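Local coordinates for restriction endonuclease AspBHI (Azoarcus sp., PDB 4OC8), which acts as a DNA modification-dependent restriction endonuclease, probably binding DNA and cutting it with a nuclease module of the PD-(D/E)XK class, at residues V221-Q227 with Y338-Y344; V240-Y245 with V377-D382; G283-L287 with V298-L302; L321-I325 with G351-I355. All coordinates share one frame; numbering follows the deposited sequence.

Contact 1 (V221-Q227 with Y338-Y344); sequences VRSKAEQ and YVDRQAY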
loop_
_atom_site.group_PDB
_atom_site.type_symbol
_atom_site.label_atom_id
_atom_site.label_comp_id
_atom_site.label_asym_id
_atom_site.label_seq_id
_atom_site.Cartn_x
_atom_site.Cartn_y
_atom_site.Cartn_z
ATOM N N VAL A 221 0.470 15.248 -15.767
ATOM C CA VAL A 221 1.519 14.810 -16.678
ATOM C C VAL A 221 2.767 15.642 -16.426
ATOM O O VAL A 221 2.745 16.864 -16.559
ATOM C CB VAL A 221 1.097 14.918 -18.154
ATOM C CG1 VAL A 221 2.318 14.915 -19.064
ATOM C CG2 VAL A 221 0.156 13.777 -18.518
ATOM N N ARG A 222 3.848 14.973 -16.040
ATOM C CA ARG A 222 5.097 15.661 -15.746
ATOM C C ARG A 222 5.857 16.021 -17.016
ATOM O O ARG A 222 5.691 15.386 -18.057
ATOM C CB ARG A 222 5.982 14.817 -14.825
ATOM C CG ARG A 222 5.639 14.915 -13.349
ATOM C CD ARG A 222 6.622 14.118 -12.509
ATOM N NE ARG A 222 6.420 12.678 -12.653
ATOM C CZ ARG A 222 7.236 11.756 -12.150
ATOM N NH1 ARG A 222 8.318 12.124 -11.478
ATOM N NH2 ARG A 222 6.974 10.467 -12.323
ATOM N N SER A 223 6.691 17.050 -16.920
ATOM C CA SER A 223 7.540 17.450 -18.031
ATOM C C SER A 223 8.876 16.723 -17.950
ATOM O O SER A 223 9.110 15.931 -17.038
ATOM C CB SER A 223 7.773 18.960 -18.008
ATOM O OG SER A 223 8.509 19.340 -16.858
ATOM N N LYS A 224 9.751 17.001 -18.907
ATOM C CA LYS A 224 11.072 16.398 -18.928
ATOM C C LYS A 224 11.887 16.883 -17.731
ATOM O O LYS A 224 12.534 16.092 -17.040
ATOM C CB LYS A 224 11.775 16.746 -20.243
ATOM C CG LYS A 224 13.132 16.093 -20.457
ATOM C CD LYS A 224 13.734 16.562 -21.774
ATOM C CE LYS A 224 15.230 16.304 -21.850
ATOM N NZ LYS A 224 15.850 17.082 -22.963
ATOM N N ALA A 225 11.832 18.185 -17.479
ATOM C CA ALA A 225 12.636 18.794 -16.425
ATOM C C ALA A 225 12.269 18.260 -15.049
ATOM O O ALA A 225 13.129 18.104 -14.181
ATOM C CB ALA A 225 12.487 20.301 -16.460
ATOM N N GLU A 226 10.984 17.983 -14.858
ATOM C CA GLU A 226 10.484 17.523 -13.570
ATOM C C GLU A 226 10.920 16.092 -13.263
ATOM O O GLU A 226 11.148 15.740 -12.104
ATOM C CB GLU A 226 8.958 17.644 -13.520
ATOM C CG GLU A 226 8.455 19.082 -13.509
ATOM C CD GLU A 226 6.948 19.184 -13.677
ATOM O OE1 GLU A 226 6.337 18.231 -14.205
ATOM O OE2 GLU A 226 6.374 20.221 -13.284
ATOM N N GLN A 227 11.040 15.276 -14.306
ATOM C CA GLN A 227 11.386 13.867 -14.141
ATOM C C GLN A 227 12.891 13.654 -13.996
ATOM O O GLN A 227 13.329 12.677 -13.390
ATOM C CB GLN A 227 10.845 13.041 -15.310
ATOM C CG GLN A 227 9.332 13.075 -15.436
ATOM C CD GLN A 227 8.838 12.465 -16.735
ATOM O OE1 GLN A 227 9.167 11.327 -17.065
ATOM N NE2 GLN A 227 8.051 13.225 -17.484
ATOM N N TYR A 338 13.667 9.833 -18.451
ATOM C CA TYR A 338 12.308 10.353 -18.334
ATOM C C TYR A 338 11.360 9.685 -19.328
ATOM O O TYR A 338 11.794 9.081 -20.308
ATOM C CB TYR A 338 12.299 11.862 -18.559
ATOM C CG TYR A 338 12.391 12.268 -20.017
ATOM C CD1 TYR A 338 13.592 12.176 -20.712
ATOM C CD2 TYR A 338 11.278 12.755 -20.695
ATOM C CE1 TYR A 338 13.681 12.549 -22.042
ATOM C CE2 TYR A 338 11.359 13.130 -22.021
ATOM C CZ TYR A 338 12.561 13.029 -22.690
ATOM O OH TYR A 338 12.636 13.400 -24.015
ATOM N N VAL A 339 10.063 9.790 -19.058
ATOM C CA VAL A 339 9.032 9.307 -19.968
ATOM C C VAL A 339 8.485 10.477 -20.784
ATOM O O VAL A 339 8.084 11.492 -20.214
ATOM C CB VAL A 339 7.877 8.657 -19.195
ATOM C CG1 VAL A 339 6.798 8.184 -20.151
ATOM C CG2 VAL A 339 8.390 7.508 -18.351
ATOM N N ASP A 340 8.462 10.339 -22.110
ATOM C CA ASP A 340 8.067 11.455 -22.975
ATOM C C ASP A 340 6.593 11.832 -22.854
ATOM O O ASP A 340 5.813 11.124 -22.216
ATOM C CB ASP A 340 8.459 11.221 -24.447
ATOM C CG ASP A 340 7.622 10.141 -25.142
ATOM O OD1 ASP A 340 6.545 9.749 -24.643
ATOM O OD2 ASP A 340 8.051 9.688 -26.226
ATOM N N ARG A 341 6.228 12.937 -23.500
ATOM C CA ARG A 341 4.872 13.477 -23.437
ATOM C C ARG A 341 3.803 12.481 -23.894
ATOM O O ARG A 341 2.851 12.222 -23.166
ATOM C CB ARG A 341 4.780 14.780 -24.242
ATOM C CG ARG A 341 3.440 15.506 -24.138
ATOM C CD ARG A 341 3.053 15.771 -22.689
ATOM N NE ARG A 341 4.011 16.636 -22.004
ATOM C CZ ARG A 341 3.838 17.940 -21.806
ATOM N NH1 ARG A 341 2.735 18.536 -22.242
ATOM N NH2 ARG A 341 4.766 18.646 -21.170
ATOM N N GLN A 342 3.967 11.919 -25.087
ATOM C CA GLN A 342 2.971 11.001 -25.638
ATOM C C GLN A 342 2.669 9.812 -24.719
ATOM O O GLN A 342 1.504 9.489 -24.473
ATOM C CB GLN A 342 3.396 10.506 -27.022
ATOM C CG GLN A 342 2.346 9.647 -27.722
ATOM C CD GLN A 342 2.815 9.116 -29.069
ATOM O OE1 GLN A 342 3.942 9.375 -29.498
ATOM N NE2 GLN A 342 1.948 8.362 -29.743
ATOM N N ALA A 343 3.716 9.173 -24.203
ATOM C CA ALA A 343 3.553 7.985 -23.364
ATOM C C ALA A 343 2.896 8.302 -22.018
ATOM O O ALA A 343 2.001 7.580 -21.569
ATOM C CB ALA A 343 4.893 7.290 -23.157
ATOM N N TYR A 344 3.353 9.380 -21.384
ATOM C CA TYR A 344 2.787 9.844 -20.124
ATOM C C TYR A 344 1.309 10.146 -20.309
ATOM O O TYR A 344 0.465 9.692 -19.534
ATOM C CB TYR A 344 3.510 11.108 -19.658
ATOM C CG TYR A 344 3.724 11.199 -18.162
ATOM C CD1 TYR A 344 2.703 10.900 -17.269
ATOM C CD2 TYR A 344 4.957 11.573 -17.644
ATOM C CE1 TYR A 344 2.908 10.981 -15.896
ATOM C CE2 TYR A 344 5.171 11.654 -16.279
ATOM C CZ TYR A 344 4.148 11.358 -15.408
ATOM O OH TYR A 344 4.372 11.441 -14.050
#

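Contact 2 (V240-Y245 with V377-D382); sequences VIRQRY and VDAWLD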
loop_
_atom_site.group_PDB
_atom_site.type_symbol
_atom_site.label_atom_id
_atom_site.label_comp_id
_atom_site.label_asym_id
_atom_site.label_seq_id
_atom_site.Cartn_x
_atom_site.Cartn_y
_atom_site.Cartn_z
ATOM N N VAL A 240 26.185 7.261 -12.116
ATOM C CA VAL A 240 26.889 6.124 -11.520
ATOM C C VAL A 240 26.104 4.832 -11.759
ATOM O O VAL A 240 26.678 3.786 -12.101
ATOM C CB VAL A 240 27.142 6.314 -10.009
ATOM C CG1 VAL A 240 27.799 5.079 -9.420
ATOM C CG2 VAL A 240 28.013 7.530 -9.766
ATOM N N ILE A 241 24.786 4.924 -11.605
ATOM C CA ILE A 241 23.905 3.788 -11.855
ATOM C C ILE A 241 23.954 3.361 -13.317
ATOM O O ILE A 241 24.171 2.183 -13.605
ATOM C CB ILE A 241 22.444 4.081 -11.450
ATOM C CG1 ILE A 241 22.351 4.357 -9.949
ATOM C CG2 ILE A 241 21.540 2.912 -11.822
ATOM C CD1 ILE A 241 20.960 4.722 -9.482
ATOM N N ARG A 242 23.758 4.311 -14.234
ATOM C CA ARG A 242 23.833 4.013 -15.672
ATOM C C ARG A 242 25.147 3.325 -16.049
ATOM O O ARG A 242 25.179 2.446 -16.915
ATOM C CB ARG A 242 23.697 5.285 -16.506
ATOM C CG ARG A 242 22.316 5.885 -16.568
ATOM C CD ARG A 242 22.295 7.017 -17.585
ATOM N NE ARG A 242 21.232 7.985 -17.333
ATOM C CZ ARG A 242 21.398 9.122 -16.658
ATOM N NH1 ARG A 242 22.591 9.437 -16.162
ATOM N NH2 ARG A 242 20.372 9.947 -16.477
ATOM N N GLN A 243 26.230 3.741 -15.397
ATOM C CA GLN A 243 27.544 3.168 -15.650
ATOM C C GLN A 243 27.686 1.765 -15.074
ATOM O O GLN A 243 28.347 0.912 -15.663
ATOM C CB GLN A 243 28.642 4.079 -15.095
ATOM C CG GLN A 243 28.852 5.343 -15.905
ATOM C CD GLN A 243 29.201 5.044 -17.349
ATOM O OE1 GLN A 243 30.237 4.444 -17.634
ATOM N NE2 GLN A 243 28.329 5.450 -18.267
ATOM N N ARG A 244 27.070 1.527 -13.921
ATOM C CA ARG A 244 27.178 0.223 -13.272
ATOM C C ARG A 244 26.634 -0.923 -14.132
ATOM O O ARG A 244 27.140 -2.046 -14.069
ATOM C CB ARG A 244 26.475 0.242 -11.910
ATOM C CG ARG A 244 26.461 -1.096 -11.181
ATOM C CD ARG A 244 27.863 -1.574 -10.868
ATOM N NE ARG A 244 28.504 -0.744 -9.856
ATOM C CZ ARG A 244 28.812 -1.166 -8.635
ATOM N NH1 ARG A 244 28.549 -2.419 -8.278
ATOM N NH2 ARG A 244 29.392 -0.337 -7.774
ATOM N N TYR A 245 25.618 -0.642 -14.941
ATOM C CA TYR A 245 24.943 -1.714 -15.671
ATOM C C TYR A 245 25.145 -1.702 -17.191
ATOM O O TYR A 245 24.406 -2.364 -17.928
ATOM C CB TYR A 245 23.453 -1.745 -15.311
ATOM C CG TYR A 245 23.221 -2.095 -13.863
ATOM C CD1 TYR A 245 23.275 -3.417 -13.432
ATOM C CD2 TYR A 245 22.972 -1.106 -12.918
ATOM C CE1 TYR A 245 23.076 -3.742 -12.103
ATOM C CE2 TYR A 245 22.769 -1.423 -11.586
ATOM C CZ TYR A 245 22.823 -2.742 -11.184
ATOM O OH TYR A 245 22.626 -3.063 -9.860
ATOM N N VAL A 377 26.538 5.650 -3.562
ATOM C CA VAL A 377 25.809 4.964 -4.626
ATOM C C VAL A 377 26.532 3.672 -4.991
ATOM O O VAL A 377 25.904 2.625 -5.163
ATOM C CB VAL A 377 25.677 5.833 -5.895
ATOM C CG1 VAL A 377 25.004 5.050 -7.007
ATOM C CG2 VAL A 377 24.902 7.099 -5.605
ATOM N N ASP A 378 27.856 3.755 -5.096
ATOM C CA ASP A 378 28.672 2.586 -5.421
ATOM C C ASP A 378 28.526 1.481 -4.381
ATOM O O ASP A 378 28.300 0.316 -4.728
ATOM C CB ASP A 378 30.142 2.975 -5.586
ATOM C CG ASP A 378 30.462 3.453 -6.990
ATOM O OD1 ASP A 378 29.866 2.912 -7.947
ATOM O OD2 ASP A 378 31.306 4.366 -7.137
ATOM N N ALA A 379 28.645 1.851 -3.108
ATOM C CA ALA A 379 28.485 0.893 -2.016
ATOM C C ALA A 379 27.088 0.273 -2.028
ATOM O O ALA A 379 26.928 -0.933 -1.806
ATOM C CB ALA A 379 28.748 1.566 -0.692
ATOM N N TRP A 380 26.086 1.109 -2.292
ATOM C CA TRP A 380 24.700 0.677 -2.370
ATOM C C TRP A 380 24.509 -0.381 -3.454
ATOM O O TRP A 380 23.898 -1.432 -3.215
ATOM C CB TRP A 380 23.796 1.880 -2.638
ATOM C CG TRP A 380 22.343 1.537 -2.771
ATOM C CD1 TRP A 380 21.515 1.093 -1.785
ATOM C CD2 TRP A 380 21.544 1.623 -3.955
ATOM N NE1 TRP A 380 20.255 0.886 -2.282
ATOM C CE2 TRP A 380 20.244 1.207 -3.616
ATOM C CE3 TRP A 380 21.800 2.011 -5.276
ATOM C CZ2 TRP A 380 19.204 1.166 -4.538
ATOM C CZ3 TRP A 380 20.766 1.970 -6.194
ATOM C CH2 TRP A 380 19.484 1.553 -5.821
ATOM N N LEU A 381 25.043 -0.097 -4.640
ATOM C CA LEU A 381 24.978 -1.025 -5.765
ATOM C C LEU A 381 25.725 -2.327 -5.469
ATOM O O LEU A 381 25.272 -3.416 -5.844
ATOM C CB LEU A 381 25.525 -0.365 -7.030
ATOM C CG LEU A 381 24.636 0.732 -7.611
ATOM C CD1 LEU A 381 25.349 1.488 -8.715
ATOM C CD2 LEU A 381 23.335 0.143 -8.127
ATOM N N ASP A 382 26.868 -2.211 -4.797
ATOM C CA ASP A 382 27.606 -3.387 -4.353
ATOM C C ASP A 382 26.700 -4.242 -3.476
ATOM O O ASP A 382 26.643 -5.471 -3.621
ATOM C CB ASP A 382 28.868 -2.980 -3.585
ATOM C CG ASP A 382 29.946 -2.402 -4.491
ATOM O OD1 ASP A 382 30.046 -2.839 -5.659
ATOM O OD2 ASP A 382 30.695 -1.514 -4.029
#

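Contact 3 (G283-L287 with V298-L302); sequences GIGRL and VDFAL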
loop_
_atom_site.group_PDB
_atom_site.type_symbol
_atom_site.label_atom_id
_atom_site.label_comp_id
_atom_site.label_asym_id
_atom_site.label_seq_id
_atom_site.Cartn_x
_atom_site.Cartn_y
_atom_site.Cartn_z
ATOM N N GLY A 283 9.780 -9.687 -15.097
ATOM C CA GLY A 283 9.893 -9.527 -13.658
ATOM C C GLY A 283 8.562 -9.236 -12.999
ATOM O O GLY A 283 7.829 -8.359 -13.443
ATOM N N ILE A 284 8.236 -9.976 -11.944
ATOM C CA ILE A 284 6.998 -9.723 -11.215
ATOM C C ILE A 284 7.224 -9.578 -9.721
ATOM O O ILE A 284 8.242 -10.019 -9.184
ATOM C CB ILE A 284 5.926 -10.815 -11.443
ATOM C CG1 ILE A 284 6.378 -12.150 -10.856
ATOM C CG2 ILE A 284 5.566 -10.928 -12.915
ATOM C CD1 ILE A 284 5.306 -13.208 -10.884
ATOM N N GLY A 285 6.252 -8.962 -9.058
ATOM C CA GLY A 285 6.316 -8.706 -7.635
ATOM C C GLY A 285 5.014 -9.000 -6.917
ATOM O O GLY A 285 3.941 -9.018 -7.527
ATOM N N ARG A 286 5.117 -9.244 -5.614
ATOM C CA ARG A 286 3.941 -9.446 -4.775
ATOM C C ARG A 286 3.909 -8.403 -3.647
ATOM O O ARG A 286 4.912 -8.155 -2.974
ATOM C CB ARG A 286 3.917 -10.875 -4.216
ATOM C CG ARG A 286 2.538 -11.379 -3.808
ATOM C CD ARG A 286 1.687 -11.779 -5.010
ATOM N NE ARG A 286 2.184 -12.981 -5.678
ATOM C CZ ARG A 286 1.559 -13.587 -6.685
ATOM N NH1 ARG A 286 0.409 -13.104 -7.140
ATOM N NH2 ARG A 286 2.081 -14.676 -7.238
ATOM N N LEU A 287 2.747 -7.789 -3.457
ATOM C CA LEU A 287 2.581 -6.706 -2.494
ATOM C C LEU A 287 1.420 -6.996 -1.551
ATOM O O LEU A 287 0.374 -7.473 -1.974
ATOM C CB LEU A 287 2.316 -5.395 -3.236
ATOM C CG LEU A 287 2.000 -4.151 -2.409
ATOM C CD1 LEU A 287 3.231 -3.697 -1.663
ATOM C CD2 LEU A 287 1.469 -3.042 -3.302
ATOM N N VAL A 298 -1.515 -8.509 -3.819
ATOM C CA VAL A 298 -1.759 -8.086 -5.185
ATOM C C VAL A 298 -0.450 -8.243 -5.937
ATOM O O VAL A 298 0.620 -8.030 -5.372
ATOM C CB VAL A 298 -2.229 -6.619 -5.241
ATOM C CG1 VAL A 298 -3.605 -6.482 -4.612
ATOM C CG2 VAL A 298 -1.229 -5.702 -4.547
ATOM N N ASP A 299 -0.520 -8.643 -7.199
ATOM C CA ASP A 299 0.700 -8.810 -7.975
ATOM C C ASP A 299 0.937 -7.620 -8.892
ATOM O O ASP A 299 -0.011 -6.982 -9.352
ATOM C CB ASP A 299 0.688 -10.124 -8.765
ATOM C CG ASP A 299 -0.626 -10.363 -9.499
ATOM O OD1 ASP A 299 -1.415 -9.408 -9.657
ATOM O OD2 ASP A 299 -0.865 -11.515 -9.926
ATOM N N PHE A 300 2.202 -7.306 -9.142
ATOM C CA PHE A 300 2.524 -6.258 -10.105
ATOM C C PHE A 300 3.627 -6.676 -11.060
ATOM O O PHE A 300 4.438 -7.535 -10.741
ATOM C CB PHE A 300 2.898 -4.947 -9.409
ATOM C CG PHE A 300 4.121 -5.042 -8.544
ATOM C CD1 PHE A 300 4.028 -5.491 -7.235
ATOM C CD2 PHE A 300 5.359 -4.669 -9.031
ATOM C CE1 PHE A 300 5.151 -5.576 -6.430
ATOM C CE2 PHE A 300 6.488 -4.753 -8.231
ATOM C CZ PHE A 300 6.383 -5.205 -6.929
ATOM N N ALA A 301 3.652 -6.066 -12.239
ATOM C CA ALA A 301 4.715 -6.338 -13.200
ATOM C C ALA A 301 5.760 -5.236 -13.139
ATOM O O ALA A 301 5.422 -4.060 -13.078
ATOM C CB ALA A 301 4.150 -6.460 -14.604
ATOM N N LEU A 302 7.030 -5.620 -13.153
ATOM C CA LEU A 302 8.126 -4.664 -13.104
ATOM C C LEU A 302 8.755 -4.488 -14.486
ATOM O O LEU A 302 8.910 -5.452 -15.237
ATOM C CB LEU A 302 9.179 -5.126 -12.098
ATOM C CG LEU A 302 10.392 -4.221 -11.880
ATOM C CD1 LEU A 302 9.959 -2.852 -11.399
ATOM C CD2 LEU A 302 11.362 -4.850 -10.893
#

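Contact 4 (L321-I325 with G351-I355); sequences LISRI and GHPVI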
loop_
_atom_site.group_PDB
_atom_site.type_symbol
_atom_site.label_atom_id
_atom_site.label_comp_id
_atom_site.label_asym_id
_atom_site.label_seq_id
_atom_site.Cartn_x
_atom_site.Cartn_y
_atom_site.Cartn_z
ATOM N N LEU A 321 5.112 -3.135 -20.828
ATOM C CA LEU A 321 4.617 -3.265 -19.461
ATOM C C LEU A 321 3.092 -3.383 -19.410
ATOM O O LEU A 321 2.545 -4.186 -18.650
ATOM C CB LEU A 321 5.089 -2.078 -18.617
ATOM C CG LEU A 321 4.532 -1.979 -17.196
ATOM C CD1 LEU A 321 4.867 -3.231 -16.408
ATOM C CD2 LEU A 321 5.055 -0.731 -16.484
ATOM N N ILE A 322 2.417 -2.580 -20.226
ATOM C CA ILE A 322 0.964 -2.604 -20.304
ATOM C C ILE A 322 0.495 -3.996 -20.699
ATOM O O ILE A 322 -0.445 -4.534 -20.115
ATOM C CB ILE A 322 0.435 -1.579 -21.328
ATOM C CG1 ILE A 322 0.822 -0.162 -20.915
ATOM C CG2 ILE A 322 -1.074 -1.676 -21.455
ATOM C CD1 ILE A 322 0.254 0.249 -19.587
ATOM N N SER A 323 1.165 -4.583 -21.685
ATOM C CA SER A 323 0.818 -5.928 -22.123
ATOM C C SER A 323 1.152 -6.951 -21.041
ATOM O O SER A 323 0.523 -8.007 -20.958
ATOM C CB SER A 323 1.540 -6.281 -23.422
ATOM O OG SER A 323 2.753 -6.957 -23.154
ATOM N N ARG A 324 2.140 -6.639 -20.208
ATOM C CA ARG A 324 2.489 -7.544 -19.111
ATOM C C ARG A 324 1.616 -7.412 -17.855
ATOM O O ARG A 324 1.679 -8.269 -16.970
ATOM C CB ARG A 324 3.972 -7.424 -18.749
ATOM C CG ARG A 324 4.891 -8.119 -19.741
ATOM C CD ARG A 324 6.352 -7.825 -19.470
ATOM N NE ARG A 324 6.710 -8.075 -18.080
ATOM C CZ ARG A 324 7.363 -7.209 -17.315
ATOM N NH1 ARG A 324 7.738 -6.038 -17.812
ATOM N NH2 ARG A 324 7.646 -7.515 -16.057
ATOM N N ILE A 325 0.805 -6.358 -17.762
ATOM C CA ILE A 325 -0.043 -6.194 -16.574
ATOM C C ILE A 325 -1.487 -6.636 -16.785
ATOM O O ILE A 325 -2.357 -6.326 -15.971
ATOM C CB ILE A 325 -0.052 -4.743 -16.032
ATOM C CG1 ILE A 325 -0.684 -3.790 -17.044
ATOM C CG2 ILE A 325 1.350 -4.298 -15.647
ATOM C CD1 ILE A 325 -0.640 -2.360 -16.612
ATOM N N GLY A 351 -5.969 5.617 -18.099
ATOM C CA GLY A 351 -6.138 5.147 -16.736
ATOM C C GLY A 351 -5.411 3.855 -16.399
ATOM O O GLY A 351 -5.848 3.107 -15.524
ATOM N N HIS A 352 -4.302 3.594 -17.088
ATOM C CA HIS A 352 -3.476 2.426 -16.800
ATOM C C HIS A 352 -2.885 2.492 -15.394
ATOM O O HIS A 352 -2.349 3.525 -14.986
ATOM C CB HIS A 352 -2.343 2.312 -17.818
ATOM C CG HIS A 352 -2.806 2.056 -19.214
ATOM N ND1 HIS A 352 -3.297 0.831 -19.623
ATOM C CD2 HIS A 352 -2.853 2.859 -20.302
ATOM C CE1 HIS A 352 -3.627 0.896 -20.897
ATOM N NE2 HIS A 352 -3.367 2.117 -21.336
ATOM N N PRO A 353 -2.981 1.387 -14.643
ATOM C CA PRO A 353 -2.412 1.343 -13.293
ATOM C C PRO A 353 -0.896 1.176 -13.329
ATOM O O PRO A 353 -0.380 0.149 -12.893
ATOM C CB PRO A 353 -3.079 0.108 -12.676
ATOM C CG PRO A 353 -3.399 -0.759 -13.826
ATOM C CD PRO A 353 -3.705 0.151 -14.985
ATOM N N VAL A 354 -0.190 2.181 -13.839
ATOM C CA VAL A 354 1.260 2.090 -13.997
ATOM C C VAL A 354 1.992 3.202 -13.260
ATOM O O VAL A 354 1.786 4.378 -13.546
ATOM C CB VAL A 354 1.662 2.136 -15.484
ATOM C CG1 VAL A 354 3.153 2.368 -15.626
ATOM C CG2 VAL A 354 1.256 0.858 -16.179
ATOM N N ILE A 355 2.846 2.827 -12.311
ATOM C CA ILE A 355 3.686 3.787 -11.597
ATOM C C ILE A 355 4.901 4.141 -12.438
ATOM O O ILE A 355 5.597 3.259 -12.927
ATOM C CB ILE A 355 4.199 3.220 -10.262
ATOM C CG1 ILE A 355 3.032 2.805 -9.368
ATOM C CG2 ILE A 355 5.075 4.236 -9.553
ATOM C CD1 ILE A 355 3.461 2.119 -8.101
#

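Contact 1 (V221-Q227 with Y338-Y344)
Gln227 reaches from helix 224-227 to the backbone of Val339. Its CB rests 3.7 Å from Tyr338 CB, and the chain then runs out straight (chi2 170°) to an amide that grips Val339 twice. Gln227 OE1 accepts from Val339 N at 2.7 Å, while Gln227 NE2 donates to Val339 O at 3.2 Å, nearly within the amide plane. A terminal amide, with a donor and an acceptor side by side, suits this pairing. NE2 also meets the edge of the Tyr344 ring, the two planes standing almost perpendicular. The contact places segment 221-227, with its Ser223-Glu226 capping box, against the start of helix 341-349 in the nuclease fold, where Asp340 is the N-cap and its OD1 accepts from Ala343 N. Arg222 NE donates almost straight to Tyr344 OH at 2.8 Å, and NH2 adds a weak bond to the same hydroxyl; Asp361 takes NH1 in a salt bridge. Val221 CA lies over one face of the Tyr344 ring. Lys224 lays its CG 3.6 Å above the centre of the Tyr338 ring, a CH-pi contact suited to a long aliphatic stem.

Contact 2 (V240-Y245 with V377-D382)
Arg244 spans from helix 232-244 to two aspartates of helix 374-386, and its guanidinium meets both carboxylates near its own plane. Arg244 NH1 donates to Asp382 OD1 at 3.0 Å, and Arg244 NH2 donates to Asp378 OD1 at 3.3 Å. A third, weak bond joins NH2 to Asp382 OD1, so that one oxygen is shared by both terminal nitrogens. The carboxylates are not met ideally: Asp382 OD1 is approached from above its plane, and Asp378 OD1 on its anti side and well out of the carboxylate plane. The arginine probably offsets the charge of these two neighbouring acids. Arg244 gets there by bending at chi2 (62°) and chi3 (69°), which folds the guanidinium over Leu381 CB, 3.7 Å from Arg244 CZ.

Inside the charged rim the packing is apolar. Leu381 CD1 fits against Arg244 CB at 3.6 Å, and Leu381 CD2 lies at the edge of the Tyr245 ring, 3.7 Å from Tyr245 OH. Branched side chains fill the neighbouring turn, Val240 CG1 meeting Val377 CG1 at 3.7 Å, with Ile241 CG1 close to the same methyl. Ile241 and Trp380 also touch Leu366 of helix 359-368. The helix segments cross at -40° with their axes 10.4 Å apart. Asp378 and Asp382 stand one helical turn apart, the spacing that lets a single arginine bridge them: an i/i+4 aspartate pair in a salt-bridge network that ties the C-terminal helix 374-386 to helix 232-244.

Contact 3 (G283-L287 with V298-L302)
Segments 283-287 and 298-302 run antiparallel, with the strand axes 4.6 Å apart at closest and 149° between their directions. Gly285 pairs with Phe300 and Leu287 with Val298 as hydrogen-bonded pairs, each joined by two N-H...O=C bonds; Gly285 N to Phe300 O, at 2.9 Å, is representative. Leu302 N adds a bond to Gly283 O. Between them Ile284 faces Ala301 and Arg286 faces Asp299 as non-hydrogen-bonded pairs, where Asp299 CA comes 3.3 Å from Gly285 O in a CA-H...O contact.

The two strands form a beta hairpin within the mixed central sheet of the nuclease fold, flanked by strand 269-271 on one side and strand 330-335 on the other. Phe300 CG sits between its backbone N and carbonyl carbon (chi1 62°), which turns the ring across the neighbouring strand, and glycine suits position 285 for that reason. Gly285 CA lies 3.5 Å above the Phe300 ring plane toward the rim, a glycine-aromatic cross-strand contact in which the absence of a side chain lets the ring rest directly on the backbone. The same sheet face carries Leu287 and Val298, side by side and pointing the same way, with Leu287 CB 3.8 Å from Val298 CG2. Phe330 of strand 330-335 touches both of them, and its ring also meets that of Phe300.

On the opposite face Arg286 and Asp299 lie alongside each other with a common direction. The arginine bends at chi2 and chi3 to bring Arg286 NH1 3.5 Å from Asp299 OD2, a salt bridge with the guanidinium and carboxylate planes 24° apart. Asp299 OD1 is satisfied separately, accepting from Glu329 N.

Contact 4 (L321-I325 with G351-I355)
Ile322 has its CG1 anti to the carbonyl carbon (chi1 -62°) and then bends at chi2, which brings CD1 over one face of the His352 imidazole; the histidine's own CG likewise stands anti to its carbonyl carbon (chi1 -65°). This is helix-on-sheet packing within the alpha/beta core of the nuclease fold: helix 315-324 lies against the sheet, and segment 351-355 leads from the end of helix 341-349 into strand 354-357, which lies at one end of the sheet within this chain. Gly351, the first residue past helix 341-349, has positive phi, which glycine tolerates easily.

Ile322 CD1 sits 3.4 Å above the His352 ring plane, displaced toward the rim, in a CH-pi contact. Ile322 CG2 comes 3.7 Å from His352 CE1, off toward the rim; the beta branch lets the isoleucine touch the ring with two methyls. Pro353 follows as the centre of an inverse gamma turn, and Pro353 CG is touched by Ile325 CD1 at 4.2 Å.

The rest of the seam is aliphatic, as befits a helix lying on a sheet. Leu321 and Val354 reach toward each other tip to tip, Leu321 CD2 being 3.7 Å from Val354 CG1. Leu321 also touches Ala301 of strand 294-305 and Leu333 of strand 330-335, so the helix spans several strands. Pro353 also packs on Ile296 of the second subunit. Val354 uses its second methyl for two isoleucines at once: Val354 CG2 lies 3.6 Å from Ile322 CD1 and 3.8 Å from Ile325 CD1.

Overall arrangement
Contacts 3 and 4 share the mixed sheet of the nuclease domain and lie closest, their centres about 11 Å apart; they also touch, Arg324 NH2 of contact 4 making a probable hydrogen bond to Leu302 O of contact 3. Along the chain contact 3 comes before contact 4, since strand 294-305 is followed by helix 315-324. Contact 1, about 16 Å from contact 4 between centres, fixes segment 221-227 at the start of helix 341-349, whose far end leads through 351-353 into strand 354-357 of contact 4. Contact 2 stands apart, its centre 24 to 27 Å from the others, and joins helix 232-244 to the C-terminal helix 374-386; its segments alternate along the chain with those of contact 1.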